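Long-range contact in hypothetical protein DUF871 (Enterococcus faecalis, PDB 2P0O), which is of unknown function but probably hydrolyses 6-phospho-N-acetylmuramic acid glycosides, pairing a TIM-barrel domain with a probably cyclophilin-like C-terminal domain: residues 199-204 with 342-347. Sequence-based numbering, arbitrary orientation.
Sequences RGQNPF and DQTILP
Ile-345 puts its terminal methyl, CD1, into the angle between the side chains of Asn-202 and Phe-204, and this is the tight part of the contact. The methyl lies at the edge of the Phe-204 ring, near the ring plane, with CD1 of Ile-345 4.1 Å from CD2 of Phe-204; the same methyl sits 3.8 Å from ND2 of Asn-202. Helix 228-240 and strand 242-247 close in around this spot, with Phe-234 meeting the Phe-204 ring edge-to-face and Phe-243 touching both Phe-204 and Ile-345. Asn-202 is the N-cap of helix 203-212. CG stands anti to the backbone N and beside the carbonyl carbon (chi1 -177°), which brings OD1 over the first turn, where it takes a weak 2.8 Å bond from N of Phe-204 and another weak one from N of Ala-205, while ND2 approaches OD1 of Asp-342 at 3.3 Å. Both of those side-chain ends are hydrogen-bonded to Gln-233, whose amide accepts from the asparagine and donates to the carboxylate; Arg-229 forms a salt bridge with the other carboxylate oxygen. The contact thus joins the start of helix 203-212, between the seventh and eighth strands (173-178 and 218-221) of the TIM barrel, to the loop between strands 332-337 and 354-359 of the C-terminal part, which probably has a cyclophilin-like fold. Toward Gln-201 and Thr-344, both partly exposed, the fit is looser and water does much of the joining. OG1 of Thr-344 meets two waters: one, 2.8 Å from it, donates to O of Asn-202, and the second accepts from N of Asn-202 and donates to OE1 of Gln-201. Direct touching here is limited to CG2 of Thr-344 at 3.7 Å from OE1 of Gln-201 and OG1 of Thr-344 near CB of Asn-202. The glutamine chain folds at chi2 (-49°), bringing NE2 back to donate to O of Arg-199.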
ATOM      1  N   ARG A 199      -5.995   7.696  -6.902  1.00 54.43           N
ATOM      2  CA  ARG A 199      -6.183   7.366  -8.303  1.00 54.96           C
ATOM      3  C   ARG A 199      -4.950   7.789  -9.088  1.00 54.37           C
ATOM      4  O   ARG A 199      -4.580   8.963  -9.093  1.00 53.30           O
ATOM      5  CB  ARG A 199      -7.453   8.060  -8.852  1.00 54.89           C
ATOM      6  CG  ARG A 199      -7.686   7.901 -10.386  1.00 56.25           C
ATOM      7  CD  ARG A 199      -8.486   6.659 -10.726  1.00 55.18           C
ATOM      8  NE  ARG A 199      -9.681   6.488  -9.896  1.00 52.26           N
ATOM      9  CZ  ARG A 199     -10.304   5.327  -9.701  1.00 51.38           C
ATOM     10  NH1 ARG A 199      -9.865   4.209 -10.282  1.00 46.90           N
ATOM     11  NH2 ARG A 199     -11.401   5.305  -8.951  1.00 52.47           N
ATOM     12  N   GLY A 200      -4.336   6.812  -9.752  1.00 54.81           N
ATOM     13  CA  GLY A 200      -3.150   7.051 -10.559  1.00 55.28           C
ATOM     14  C   GLY A 200      -1.933   7.459  -9.746  1.00 55.97           C
ATOM     15  O   GLY A 200      -0.988   8.010 -10.317  1.00 56.02           O
ATOM     16  N   GLN A 201      -1.954   7.215  -8.426  1.00 55.39           N
ATOM     17  CA  GLN A 201      -0.815   7.611  -7.570  1.00 56.71           C
ATOM     18  C   GLN A 201       0.141   6.421  -7.281  1.00 56.14           C
ATOM     19  O   GLN A 201      -0.207   5.269  -7.519  1.00 55.36           O
ATOM     20  CB  GLN A 201      -1.277   8.251  -6.239  1.00 56.40           C
ATOM     21  CG  GLN A 201      -2.095   9.565  -6.357  1.00 60.27           C
ATOM     22  CD  GLN A 201      -1.465  10.605  -7.275  1.00 66.58           C
ATOM     23  OE1 GLN A 201      -0.315  11.008  -7.099  1.00 68.36           O
ATOM     24  NE2 GLN A 201      -2.221  11.038  -8.273  1.00 69.73           N
ATOM     25  N   ASN A 202       1.341   6.733  -6.798  1.00 55.41           N
ATOM     26  CA  ASN A 202       2.345   5.733  -6.413  1.00 55.92           C
ATOM     27  C   ASN A 202       1.728   4.835  -5.348  1.00 55.45           C
ATOM     28  O   ASN A 202       1.396   5.310  -4.275  1.00 54.74           O
ATOM     29  CB  ASN A 202       3.600   6.437  -5.845  1.00 55.83           C
ATOM     30  CG  ASN A 202       4.719   5.461  -5.499  1.00 57.47           C
ATOM     31  OD1 ASN A 202       4.478   4.290  -5.176  1.00 61.00           O
ATOM     32  ND2 ASN A 202       5.947   5.929  -5.591  1.00 53.86           N
ATOM     33  N   PRO A 203       1.516   3.553  -5.675  1.00 55.40           N
ATOM     34  CA  PRO A 203       0.946   2.607  -4.710  1.00 55.32           C
ATOM     35  C   PRO A 203       1.758   2.456  -3.426  1.00 55.37           C
ATOM     36  O   PRO A 203       1.175   2.260  -2.344  1.00 56.65           O
ATOM     37  CB  PRO A 203       0.908   1.274  -5.486  1.00 55.40           C
ATOM     38  CG  PRO A 203       0.977   1.665  -6.936  1.00 55.36           C
ATOM     39  CD  PRO A 203       1.749   2.942  -7.002  1.00 55.27           C
ATOM     40  N   PHE A 204       3.083   2.527  -3.523  1.00 54.67           N
ATOM     41  CA  PHE A 204       3.927   2.428  -2.328  1.00 54.22           C
ATOM     42  C   PHE A 204       3.631   3.560  -1.360  1.00 54.92           C
ATOM     43  O   PHE A 204       3.460   3.321  -0.171  1.00 54.89           O
ATOM     44  CB  PHE A 204       5.431   2.375  -2.694  1.00 53.86           C
ATOM     45  CG  PHE A 204       6.365   2.624  -1.522  1.00 52.10           C
ATOM     46  CD1 PHE A 204       6.609   1.625  -0.582  1.00 49.10           C
ATOM     47  CD2 PHE A 204       7.016   3.849  -1.380  1.00 50.00           C
ATOM     48  CE1 PHE A 204       7.463   1.837   0.499  1.00 48.35           C
ATOM     49  CE2 PHE A 204       7.871   4.081  -0.306  1.00 49.27           C
ATOM     50  CZ  PHE A 204       8.093   3.074   0.653  1.00 50.32           C
ATOM     51  N   ASP A 342       7.400  10.260  -7.444  1.00 48.05           N
ATOM     52  CA  ASP A 342       7.819   9.963  -6.079  1.00 47.70           C
ATOM     53  C   ASP A 342       7.457  11.050  -5.080  1.00 47.31           C
ATOM     54  O   ASP A 342       7.618  10.882  -3.870  1.00 46.60           O
ATOM     55  CB  ASP A 342       9.314   9.607  -6.005  1.00 47.28           C
ATOM     56  CG  ASP A 342       9.613   8.253  -6.623  1.00 48.87           C
ATOM     57  OD1 ASP A 342       8.665   7.450  -6.797  1.00 51.77           O
ATOM     58  OD2 ASP A 342      10.785   7.984  -6.974  1.00 47.98           O
ATOM     59  N   GLN A 343       6.906  12.146  -5.572  1.00 46.75           N
ATOM     60  CA  GLN A 343       6.628  13.252  -4.664  1.00 46.82           C
ATOM     61  C   GLN A 343       5.574  12.984  -3.589  1.00 46.11           C
ATOM     62  O   GLN A 343       5.551  13.671  -2.592  1.00 46.57           O
ATOM     63  CB  GLN A 343       6.291  14.512  -5.475  1.00 47.37           C
ATOM     64  CG  GLN A 343       7.570  15.134  -6.072  1.00 47.68           C
ATOM     65  CD  GLN A 343       7.288  16.373  -6.888  1.00 47.68           C
ATOM     66  OE1 GLN A 343       6.350  17.087  -6.610  1.00 49.14           O
ATOM     67  NE2 GLN A 343       8.101  16.626  -7.898  1.00 49.18           N
ATOM     68  N   THR A 344       4.681  12.015  -3.774  1.00 44.83           N
ATOM     69  CA  THR A 344       3.762  11.671  -2.685  1.00 43.65           C
ATOM     70  C   THR A 344       4.444  10.895  -1.534  1.00 43.30           C
ATOM     71  O   THR A 344       3.834  10.627  -0.519  1.00 42.82           O
ATOM     72  CB  THR A 344       2.558  10.875  -3.155  1.00 43.45           C
ATOM     73  OG1 THR A 344       3.011   9.720  -3.879  1.00 42.19           O
ATOM     74  CG2 THR A 344       1.621  11.748  -4.038  1.00 44.40           C
ATOM     75  N   ILE A 345       5.698  10.510  -1.710  1.00 43.21           N
ATOM     76  CA  ILE A 345       6.463   9.888  -0.627  1.00 42.88           C
ATOM     77  C   ILE A 345       6.938  10.958   0.366  1.00 43.49           C
ATOM     78  O   ILE A 345       7.057  10.698   1.584  1.00 43.66           O
ATOM     79  CB  ILE A 345       7.683   9.113  -1.186  1.00 43.31           C
ATOM     80  CG1 ILE A 345       7.195   7.993  -2.106  1.00 41.06           C
ATOM     81  CG2 ILE A 345       8.581   8.583  -0.044  1.00 43.22           C
ATOM     82  CD1 ILE A 345       8.310   7.405  -3.034  1.00 44.02           C
ATOM     83  N   LEU A 346       7.169  12.169  -0.142  1.00 42.50           N
ATOM     84  CA  LEU A 346       7.713  13.259   0.705  1.00 43.92           C
ATOM     85  C   LEU A 346       6.990  13.536   2.016  1.00 43.27           C
ATOM     86  O   LEU A 346       7.671  13.703   2.994  1.00 42.84           O
ATOM     87  CB  LEU A 346       7.921  14.596  -0.055  1.00 42.52           C
ATOM     88  CG  LEU A 346       8.881  14.546  -1.260  1.00 44.64           C
ATOM     89  CD1 LEU A 346       8.752  15.805  -2.120  1.00 38.30           C
ATOM     90  CD2 LEU A 346      10.338  14.306  -0.785  1.00 41.64           C
ATOM     91  N   PRO A 347       5.638  13.664   2.026  1.00 44.37           N
ATOM     92  CA  PRO A 347       4.958  13.835   3.333  1.00 44.46           C
ATOM     93  C   PRO A 347       5.036  12.608   4.257  1.00 44.10           C
ATOM     94  O   PRO A 347       4.643  12.701   5.416  1.00 43.59           O
ATOM     95  CB  PRO A 347       3.490  14.078   2.963  1.00 45.17           C
ATOM     96  CG  PRO A 347       3.429  14.210   1.465  1.00 45.30           C
ATOM     97  CD  PRO A 347       4.689  13.676   0.891  1.00 44.81           C
TER
HETATM   98  O   HOH W   1       2.331   9.296  -6.884  1.00 43.99           O
HETATM   99  O   HOH W   2       0.777   7.999  -3.750  1.00 45.85           O